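Local coordinates for putative enoyl-CoA hydratase/isomerase (Acinetobacter baumannii, PDB 3FDU), which probably acts on the double bond of acyl-CoA thioesters, as a hydratase or isomerase of the crotonase superfamily, at residues A[34-47]-A[87-100]. The protein carries 4 engineered substitutions. Numbering follows the deposited sequence.
With SO4 (sulfate ion), chain G.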
ATOM      1  N   TYR A  34     -28.545   8.970  -3.734  1.00 23.11           N
ATOM      2  CA  TYR A  34     -27.346   8.404  -4.387  1.00 22.79           C
ATOM      3  C   TYR A  34     -27.323   8.732  -5.923  1.00 22.90           C
ATOM      4  O   TYR A  34     -26.293   9.160  -6.500  1.00 20.53           O
ATOM      5  CB  TYR A  34     -27.288   6.894  -4.235  1.00 22.33           C
ATOM      6  CG  TYR A  34     -27.067   6.294  -2.861  1.00 24.19           C
ATOM      7  CD1 TYR A  34     -25.805   6.310  -2.258  1.00 22.76           C
ATOM      8  CD2 TYR A  34     -28.101   5.627  -2.202  1.00 25.39           C
ATOM      9  CE1 TYR A  34     -25.586   5.702  -1.032  1.00 22.27           C
ATOM     10  CE2 TYR A  34     -27.890   5.015  -0.964  1.00 24.54           C
ATOM     11  CZ  TYR A  34     -26.640   5.075  -0.383  1.00 25.88           C
ATOM     12  OH  TYR A  34     -26.403   4.430   0.818  1.00 25.72           O
ATOM     13  N   LEU A  35     -28.465   8.556  -6.582  1.00 22.43           N
ATOM     14  CA  LEU A  35     -28.543   8.816  -8.033  1.00 22.76           C
ATOM     15  C   LEU A  35     -28.410  10.276  -8.394  1.00 23.81           C
ATOM     16  O   LEU A  35     -27.802  10.642  -9.437  1.00 23.62           O
ATOM     17  CB  LEU A  35     -29.869   8.287  -8.585  1.00 23.30           C
ATOM     18  CG  LEU A  35     -30.105   6.793  -8.315  1.00 23.75           C
ATOM     19  CD1 LEU A  35     -31.453   6.339  -8.902  1.00 29.04           C
ATOM     20  CD2 LEU A  35     -28.956   5.914  -8.896  1.00 26.99           C
ATOM     21  N   TRP A  36     -29.017  11.138  -7.580  1.00 21.95           N
ATOM     22  CA  TRP A  36     -28.882  12.574  -7.826  1.00 23.18           C
ATOM     23  C   TRP A  36     -27.418  12.978  -7.689  1.00 22.08           C
ATOM     24  O   TRP A  36     -26.928  13.792  -8.466  1.00 20.55           O
ATOM     25  CB  TRP A  36     -29.712  13.401  -6.834  1.00 22.24           C
ATOM     26  CG  TRP A  36     -31.179  13.109  -6.955  1.00 26.58           C
ATOM     27  CD1 TRP A  36     -31.821  12.610  -8.048  1.00 27.22           C
ATOM     28  CD2 TRP A  36     -32.179  13.248  -5.920  1.00 29.47           C
ATOM     29  NE1 TRP A  36     -33.166  12.442  -7.765  1.00 31.09           N
ATOM     30  CE2 TRP A  36     -33.414  12.845  -6.477  1.00 30.12           C
ATOM     31  CE3 TRP A  36     -32.152  13.707  -4.604  1.00 28.47           C
ATOM     32  CZ2 TRP A  36     -34.617  12.853  -5.736  1.00 31.87           C
ATOM     33  CZ3 TRP A  36     -33.340  13.742  -3.868  1.00 29.49           C
ATOM     34  CH2 TRP A  36     -34.562  13.309  -4.446  1.00 30.44           C
ATOM     35  N   ILE A  37     -26.735  12.457  -6.663  1.00 21.15           N
ATOM     36  CA  ILE A  37     -25.301  12.787  -6.554  1.00 20.61           C
ATOM     37  C   ILE A  37     -24.517  12.243  -7.778  1.00 21.27           C
ATOM     38  O   ILE A  37     -23.632  12.931  -8.335  1.00 19.55           O
ATOM     39  CB  ILE A  37     -24.673  12.297  -5.246  1.00 21.70           C
ATOM     40  CG1 ILE A  37     -25.407  12.919  -4.004  1.00 20.84           C
ATOM     41  CG2 ILE A  37     -23.196  12.746  -5.203  1.00 18.53           C
ATOM     42  CD1 ILE A  37     -25.040  12.164  -2.645  1.00 21.95           C
ATOM     43  N   ALA A  38     -24.807  10.999  -8.166  1.00 21.58           N
ATOM     44  CA  ALA A  38     -24.154  10.390  -9.349  1.00 23.10           C
ATOM     45  C   ALA A  38     -24.376  11.213 -10.597  1.00 24.60           C
ATOM     46  O   ALA A  38     -23.438  11.447 -11.365  1.00 24.81           O
ATOM     47  CB  ALA A  38     -24.664   8.949  -9.569  1.00 23.51           C
ATOM     48  N   LYS A  39     -25.615  11.680 -10.813  1.00 25.65           N
ATOM     49  CA  LYS A  39     -25.874  12.464 -12.016  1.00 25.95           C
ATOM     50  C   LYS A  39     -25.139  13.769 -12.026  1.00 25.28           C
ATOM     51  O   LYS A  39     -24.670  14.205 -13.098  1.00 24.75           O
ATOM     52  CB  LYS A  39     -27.364  12.747 -12.247  1.00 26.79           C
ATOM     53  CG  LYS A  39     -28.254  11.549 -12.004  1.00 32.91           C
ATOM     54  CD  LYS A  39     -27.813  10.307 -12.761  1.00 39.05           C
ATOM     55  CE  LYS A  39     -28.511   9.071 -12.199  1.00 39.57           C
ATOM     56  NZ  LYS A  39     -27.583   8.398 -11.283  1.00 39.97           N
ATOM     57  N   ALA A  40     -25.082  14.432 -10.865  1.00 24.40           N
ATOM     58  CA  ALA A  40     -24.322  15.685 -10.752  1.00 23.91           C
ATOM     59  C   ALA A  40     -22.829  15.542 -11.085  1.00 23.45           C
ATOM     60  O   ALA A  40     -22.220  16.453 -11.690  1.00 22.53           O
ATOM     61  CB  ALA A  40     -24.482  16.321  -9.331  1.00 24.37           C
ATOM     62  N   LEU A  41     -22.221  14.454 -10.625  1.00 22.92           N
ATOM     63  CA  LEU A  41     -20.835  14.136 -11.008  1.00 22.83           C
ATOM     64  C   LEU A  41     -20.701  13.929 -12.543  1.00 22.60           C
ATOM     65  O   LEU A  41     -19.768  14.409 -13.160  1.00 22.04           O
ATOM     66  CB  LEU A  41     -20.386  12.856 -10.301  1.00 21.86           C
ATOM     67  CG  LEU A  41     -20.274  13.088  -8.763  1.00 23.83           C
ATOM     68  CD1 LEU A  41     -19.980  11.811  -7.981  1.00 19.90           C
ATOM     69  CD2 LEU A  41     -19.205  14.116  -8.484  1.00 21.30           C
ATOM     70  N   ASP A  42     -21.628  13.174 -13.114  1.00 22.91           N
ATOM     71  CA  ASP A  42     -21.613  12.889 -14.559  1.00 24.90           C
ATOM     72  C   ASP A  42     -21.745  14.211 -15.333  1.00 24.47           C
ATOM     73  O   ASP A  42     -20.958  14.494 -16.230  1.00 24.07           O
ATOM     74  CB  ASP A  42     -22.768  11.964 -14.902  1.00 23.90           C
ATOM     75  CG  ASP A  42     -22.575  10.561 -14.351  1.00 28.27           C
ATOM     76  OD1 ASP A  42     -21.424  10.176 -14.003  1.00 27.47           O
ATOM     77  OD2 ASP A  42     -23.583   9.830 -14.307  1.00 27.77           O
ATOM     78  N   GLU A  43     -22.735  15.024 -14.965  1.00 25.19           N
ATOM     79  CA  GLU A  43     -22.882  16.338 -15.619  1.00 26.08           C
ATOM     80  C   GLU A  43     -21.697  17.291 -15.387  1.00 26.33           C
ATOM     81  O   GLU A  43     -21.281  18.011 -16.303  1.00 26.38           O
ATOM     82  CB  GLU A  43     -24.208  16.990 -15.209  1.00 27.63           C
ATOM     83  CG  GLU A  43     -25.440  16.254 -15.787  1.00 31.15           C
ATOM     84  CD  GLU A  43     -26.750  16.624 -15.058  1.00 39.00           C
ATOM     85  OE1 GLU A  43     -26.704  17.352 -14.025  1.00 44.04           O
ATOM     86  OE2 GLU A  43     -27.821  16.154 -15.508  1.00 39.75           O
ATOM     87  N   ALA A  44     -21.151  17.328 -14.165  1.00 25.62           N
ATOM     88  CA  ALA A  44     -19.957  18.137 -13.938  1.00 25.09           C
ATOM     89  C   ALA A  44     -18.839  17.778 -14.908  1.00 25.10           C
ATOM     90  O   ALA A  44     -18.106  18.649 -15.349  1.00 26.23           O
ATOM     91  CB  ALA A  44     -19.425  18.011 -12.446  1.00 25.37           C
ATOM     92  N   ASP A  45     -18.669  16.505 -15.201  1.00 25.23           N
ATOM     93  CA  ASP A  45     -17.534  16.085 -16.024  1.00 26.96           C
ATOM     94  C   ASP A  45     -17.715  16.572 -17.479  1.00 28.55           C
ATOM     95  O   ASP A  45     -16.741  16.716 -18.199  1.00 28.85           O
ATOM     96  CB  ASP A  45     -17.405  14.566 -16.027  1.00 25.63           C
ATOM     97  CG  ASP A  45     -15.966  14.098 -16.220  1.00 28.28           C
ATOM     98  OD1 ASP A  45     -15.071  14.968 -16.316  1.00 29.29           O
ATOM     99  OD2 ASP A  45     -15.724  12.860 -16.290  1.00 25.03           O
ATOM    100  N   GLN A  46     -18.961  16.784 -17.892  1.00 30.25           N
ATOM    101  CA  GLN A  46     -19.300  17.310 -19.241  1.00 31.28           C
ATOM    102  C   GLN A  46     -19.387  18.845 -19.293  1.00 32.06           C
ATOM    103  O   GLN A  46     -19.426  19.477 -20.389  1.00 32.86           O
ATOM    104  CB  GLN A  46     -20.651  16.723 -19.695  1.00 31.51           C
ATOM    105  CG  GLN A  46     -20.687  15.199 -19.765  1.00 32.56           C
ATOM    106  CD  GLN A  46     -19.547  14.656 -20.603  1.00 39.07           C
ATOM    107  OE1 GLN A  46     -19.172  15.253 -21.614  1.00 39.85           O
ATOM    108  NE2 GLN A  46     -18.973  13.532 -20.183  1.00 38.15           N
ATOM    109  N   ASN A  47     -19.446  19.462 -18.124  1.00 31.55           N
ATOM    110  CA  ASN A  47     -19.658  20.911 -18.047  1.00 30.74           C
ATOM    111  C   ASN A  47     -18.330  21.652 -18.183  1.00 31.30           C
ATOM    112  O   ASN A  47     -17.457  21.563 -17.319  1.00 30.24           O
ATOM    113  CB  ASN A  47     -20.399  21.254 -16.745  1.00 30.09           C
ATOM    114  CG  ASN A  47     -20.792  22.730 -16.639  1.00 31.73           C
ATOM    115  OD1 ASN A  47     -20.215  23.584 -17.301  1.00 32.43           O
ATOM    116  ND2 ASN A  47     -21.748  23.033 -15.764  1.00 28.89           N
ATOM    117  N   PRO A  87     -28.424   1.780  -6.493  1.00 21.87           N
ATOM    118  CA  PRO A  87     -27.964   3.200  -6.417  1.00 21.18           C
ATOM    119  C   PRO A  87     -26.599   3.474  -5.807  1.00 19.88           C
ATOM    120  O   PRO A  87     -25.845   4.217  -6.408  1.00 20.84           O
ATOM    121  CB  PRO A  87     -29.097   3.905  -5.643  1.00 21.81           C
ATOM    122  CG  PRO A  87     -30.367   3.080  -6.071  1.00 21.06           C
ATOM    123  CD  PRO A  87     -29.832   1.647  -6.056  1.00 22.08           C
ATOM    124  N   PRO A  88     -26.240   2.849  -4.671  1.00 20.16           N
ATOM    125  CA  PRO A  88     -24.881   3.176  -4.160  1.00 20.43           C
ATOM    126  C   PRO A  88     -23.759   2.788  -5.137  1.00 19.87           C
ATOM    127  O   PRO A  88     -22.777   3.476  -5.193  1.00 19.64           O
ATOM    128  CB  PRO A  88     -24.726   2.310  -2.904  1.00 20.33           C
ATOM    129  CG  PRO A  88     -26.103   1.779  -2.561  1.00 20.88           C
ATOM    130  CD  PRO A  88     -26.978   1.924  -3.786  1.00 20.70           C
ATOM    131  N   PHE A  89     -23.867   1.662  -5.843  1.00 19.66           N
ATOM    132  CA  PHE A  89     -22.810   1.312  -6.836  1.00 20.58           C
ATOM    133  C   PHE A  89     -22.762   2.265  -8.022  1.00 20.62           C
ATOM    134  O   PHE A  89     -21.679   2.525  -8.595  1.00 21.96           O
ATOM    135  CB  PHE A  89     -22.980  -0.136  -7.273  1.00 20.64           C
ATOM    136  CG  PHE A  89     -23.112  -1.071  -6.117  1.00 21.22           C
ATOM    137  CD1 PHE A  89     -22.008  -1.443  -5.407  1.00 20.96           C
ATOM    138  CD2 PHE A  89     -24.358  -1.560  -5.730  1.00 22.08           C
ATOM    139  CE1 PHE A  89     -22.122  -2.318  -4.316  1.00 24.41           C
ATOM    140  CE2 PHE A  89     -24.487  -2.397  -4.641  1.00 23.54           C
ATOM    141  CZ  PHE A  89     -23.361  -2.758  -3.904  1.00 22.23           C
ATOM    142  N   VAL A  90     -23.920   2.803  -8.394  1.00 21.34           N
ATOM    143  CA  VAL A  90     -24.000   3.829  -9.465  1.00 20.85           C
ATOM    144  C   VAL A  90     -23.201   5.103  -9.059  1.00 20.40           C
ATOM    145  O   VAL A  90     -22.393   5.623  -9.829  1.00 20.26           O
ATOM    146  CB  VAL A  90     -25.481   4.216  -9.822  1.00 21.42           C
ATOM    147  CG1 VAL A  90     -25.535   5.460 -10.834  1.00 20.85           C
ATOM    148  CG2 VAL A  90     -26.224   3.002 -10.464  1.00 21.23           C
ATOM    149  N   LEU A  91     -23.401   5.567  -7.829  1.00 19.88           N
ATOM    150  CA  LEU A  91     -22.636   6.707  -7.280  1.00 19.17           C
ATOM    151  C   LEU A  91     -21.144   6.377  -7.258  1.00 19.23           C
ATOM    152  O   LEU A  91     -20.314   7.192  -7.729  1.00 18.42           O
ATOM    153  CB  LEU A  91     -23.131   7.083  -5.869  1.00 18.88           C
ATOM    154  CG  LEU A  91     -22.270   8.111  -5.103  1.00 18.94           C
ATOM    155  CD1 LEU A  91     -22.122   9.355  -5.948  1.00 18.21           C
ATOM    156  CD2 LEU A  91     -22.941   8.446  -3.730  1.00 17.22           C
ATOM    157  N   LEU A  92     -20.789   5.215  -6.692  1.00 18.61           N
ATOM    158  CA  LEU A  92     -19.378   4.887  -6.596  1.00 18.86           C
ATOM    159  C   LEU A  92     -18.698   4.817  -7.952  1.00 19.38           C
ATOM    160  O   LEU A  92     -17.569   5.273  -8.088  1.00 19.63           O
ATOM    161  CB  LEU A  92     -19.135   3.599  -5.801  1.00 19.57           C
ATOM    162  CG  LEU A  92     -19.405   3.695  -4.277  1.00 20.80           C
ATOM    163  CD1 LEU A  92     -19.856   2.319  -3.684  1.00 20.68           C
ATOM    164  CD2 LEU A  92     -18.192   4.213  -3.559  1.00 17.95           C
ATOM    165  N   LYS A  93     -19.352   4.199  -8.957  1.00 20.01           N
ATOM    166  CA  LYS A  93     -18.780   4.231 -10.317  1.00 19.77           C
ATOM    167  C   LYS A  93     -18.731   5.625 -10.957  1.00 19.94           C
ATOM    168  O   LYS A  93     -17.761   5.955 -11.670  1.00 18.95           O
ATOM    169  CB  LYS A  93     -19.494   3.214 -11.258  1.00 20.24           C
ATOM    170  CG  LYS A  93     -19.283   1.747 -10.809  1.00 21.58           C
ATOM    171  CD  LYS A  93     -20.024   0.713 -11.708  1.00 25.25           C
ATOM    172  CE  LYS A  93     -21.531   0.804 -11.497  1.00 23.20           C
ATOM    173  NZ  LYS A  93     -22.242  -0.268 -12.306  1.00 24.63           N
ATOM    174  N   SER A  94     -19.778   6.434 -10.785  1.00 18.95           N
ATOM    175  CA  SER A  94     -19.725   7.792 -11.279  1.00 20.17           C
ATOM    176  C   SER A  94     -18.523   8.567 -10.712  1.00 19.66           C
ATOM    177  O   SER A  94     -17.908   9.354 -11.393  1.00 20.21           O
ATOM    178  CB  SER A  94     -20.970   8.586 -10.915  1.00 20.01           C
ATOM    179  OG  SER A  94     -22.063   8.161 -11.741  1.00 27.72           O
ATOM    180  N   ALA A  95     -18.296   8.403  -9.434  1.00 19.15           N
ATOM    181  CA  ALA A  95     -17.179   9.016  -8.786  1.00 19.84           C
ATOM    182  C   ALA A  95     -15.862   8.460  -9.339  1.00 19.12           C
ATOM    183  O   ALA A  95     -14.993   9.233  -9.710  1.00 18.74           O
ATOM    184  CB  ALA A  95     -17.288   8.845  -7.247  1.00 17.37           C
ATOM    185  N   ALA A  96     -15.736   7.131  -9.427  1.00 19.03           N
ATOM    186  CA  ALA A  96     -14.515   6.537  -9.971  1.00 19.20           C
ATOM    187  C   ALA A  96     -14.180   7.054 -11.377  1.00 20.03           C
ATOM    188  O   ALA A  96     -12.996   7.243 -11.696  1.00 19.40           O
ATOM    189  CB  ALA A  96     -14.591   4.981  -9.980  1.00 18.33           C
ATOM    190  N   ARG A  97     -15.203   7.282 -12.208  1.00 21.44           N
ATOM    191  CA  ARG A  97     -14.981   7.694 -13.614  1.00 22.68           C
ATOM    192  C   ARG A  97     -14.811   9.219 -13.835  1.00 23.43           C
ATOM    193  O   ARG A  97     -14.404   9.626 -14.921  1.00 23.20           O
ATOM    194  CB  ARG A  97     -16.121   7.201 -14.527  1.00 24.73           C
ATOM    195  CG  ARG A  97     -16.146   5.707 -14.774  1.00 27.14           C
ATOM    196  CD  ARG A  97     -17.482   5.292 -15.377  1.00 32.04           C
ATOM    197  NE  ARG A  97     -17.363   3.977 -16.007  1.00 35.78           N
ATOM    198  CZ  ARG A  97     -18.296   3.032 -15.986  1.00 35.99           C
ATOM    199  NH1 ARG A  97     -18.067   1.879 -16.616  1.00 36.94           N
ATOM    200  NH2 ARG A  97     -19.440   3.221 -15.335  1.00 34.69           N
ATOM    201  N   LEU A  98     -15.157  10.061 -12.857  1.00 22.37           N
ATOM    202  CA  LEU A  98     -14.945  11.524 -12.995  1.00 22.27           C
ATOM    203  C   LEU A  98     -13.506  11.822 -13.485  1.00 22.67           C
ATOM    204  O   LEU A  98     -12.524  11.390 -12.893  1.00 19.76           O
ATOM    205  CB  LEU A  98     -15.244  12.228 -11.674  1.00 22.27           C
ATOM    206  CG  LEU A  98     -15.123  13.754 -11.672  1.00 23.98           C
ATOM    207  CD1 LEU A  98     -16.162  14.380 -12.594  1.00 25.08           C
ATOM    208  CD2 LEU A  98     -15.278  14.286 -10.248  1.00 23.58           C
ATOM    209  N   SER A  99     -13.381  12.513 -14.606  1.00 21.00           N
ATOM    210  CA  SER A  99     -12.052  12.670 -15.215  1.00 21.62           C
ATOM    211  C   SER A  99     -11.331  13.838 -14.550  1.00 21.24           C
ATOM    212  O   SER A  99     -10.102  14.005 -14.662  1.00 22.51           O
ATOM    213  CB  SER A  99     -12.230  12.926 -16.759  1.00 21.01           C
ATOM    214  OG  SER A  99     -12.480  14.324 -16.953  1.00 22.47           O
ATOM    215  N   LYS A 100     -12.102  14.672 -13.855  1.00 19.23           N
ATOM    216  CA  LYS A 100     -11.564  15.879 -13.264  1.00 19.70           C
ATOM    217  C   LYS A 100     -11.200  15.612 -11.794  1.00 18.91           C
ATOM    218  O   LYS A 100     -11.658  14.615 -11.242  1.00 19.58           O
ATOM    219  CB  LYS A 100     -12.614  17.009 -13.335  1.00 19.03           C
ATOM    220  CG  LYS A 100     -12.930  17.387 -14.839  1.00 21.35           C
ATOM    221  CD  LYS A 100     -14.198  18.298 -15.011  1.00 17.23           C
ATOM    222  CE  LYS A 100     -14.381  18.637 -16.543  1.00 21.62           C
ATOM    223  NZ  LYS A 100     -15.586  19.545 -16.620  1.00 23.50           N
TER
HETATM  224  S   SO4 G   3     -21.808   0.988 -15.865  1.00 58.98           S
HETATM  225  O1  SO4 G   3     -20.528   0.311 -16.128  1.00 61.17           O
HETATM  226  O2  SO4 G   3     -22.884   0.340 -16.600  1.00 60.32           O
HETATM  227  O3  SO4 G   3     -22.110   1.023 -14.435  1.00 58.86           O
HETATM  228  O4  SO4 G   3     -21.674   2.396 -16.253  1.00 61.71           O
HETATM  229  O   HOH W   1     -18.970  10.688 -13.587  1.00 29.51           O
HETATM  230  O   HOH W   2     -15.584  19.402 -19.485  1.00 34.31           O
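Helices 34-46 and 87-97 run side by side in nearly the same direction, their axes 8.2 Å apart at closest approach and crossing at 19°, and they draw closest in register at Ala38 and Leu91. At the N-terminal end the Tyr34 ring receives Pro88 over one face: CG of Pro88 lies 4.1 Å from the ring centroid, a CH-pi contact, while Leu91 CD2 meets the ring edge in its plane. The hydroxyl of Tyr34 reaches beyond the pair to Asn66. Leu91 is a knob in the hole formed by Tyr34, Ile37, Ala38 and Leu41; with CG anti to the backbone N (chi1 171°), it places CD1 3.6 Å from Ile37 CG2. The small Ala38 lets the backbones approach, its CB 3.8 Å from Leu91 CA and also touching Val90 CG1 and Ser94 OG. Further along, a water donates to both Asp42 OD1 and Ser94 O, bridging the two helices. In the turn that follows, at Leu98 to Lys100, the Asp45 carboxylate grips Ser99 twice: OG gives its proton to the syn lone pair of OD1 at 2.7 Å, and the backbone N reaches OD2 at 2.9 Å from above the carboxylate plane. Extended beyond CG, Lys100 carries its ammonium to the last carbonyls around Ala44, where NZ bonds Ala44 O at 3.0 Å in the carbonyl plane and, outside the pair, Val50 O. Ile37, Leu41 and Ala44 also touch strand 15-20. The two helices pack side by side before the neighbouring parallel strands 52-57 and 102-106, an arrangement consistent with the crotonase fold of the enoyl-CoA hydratase/isomerase family.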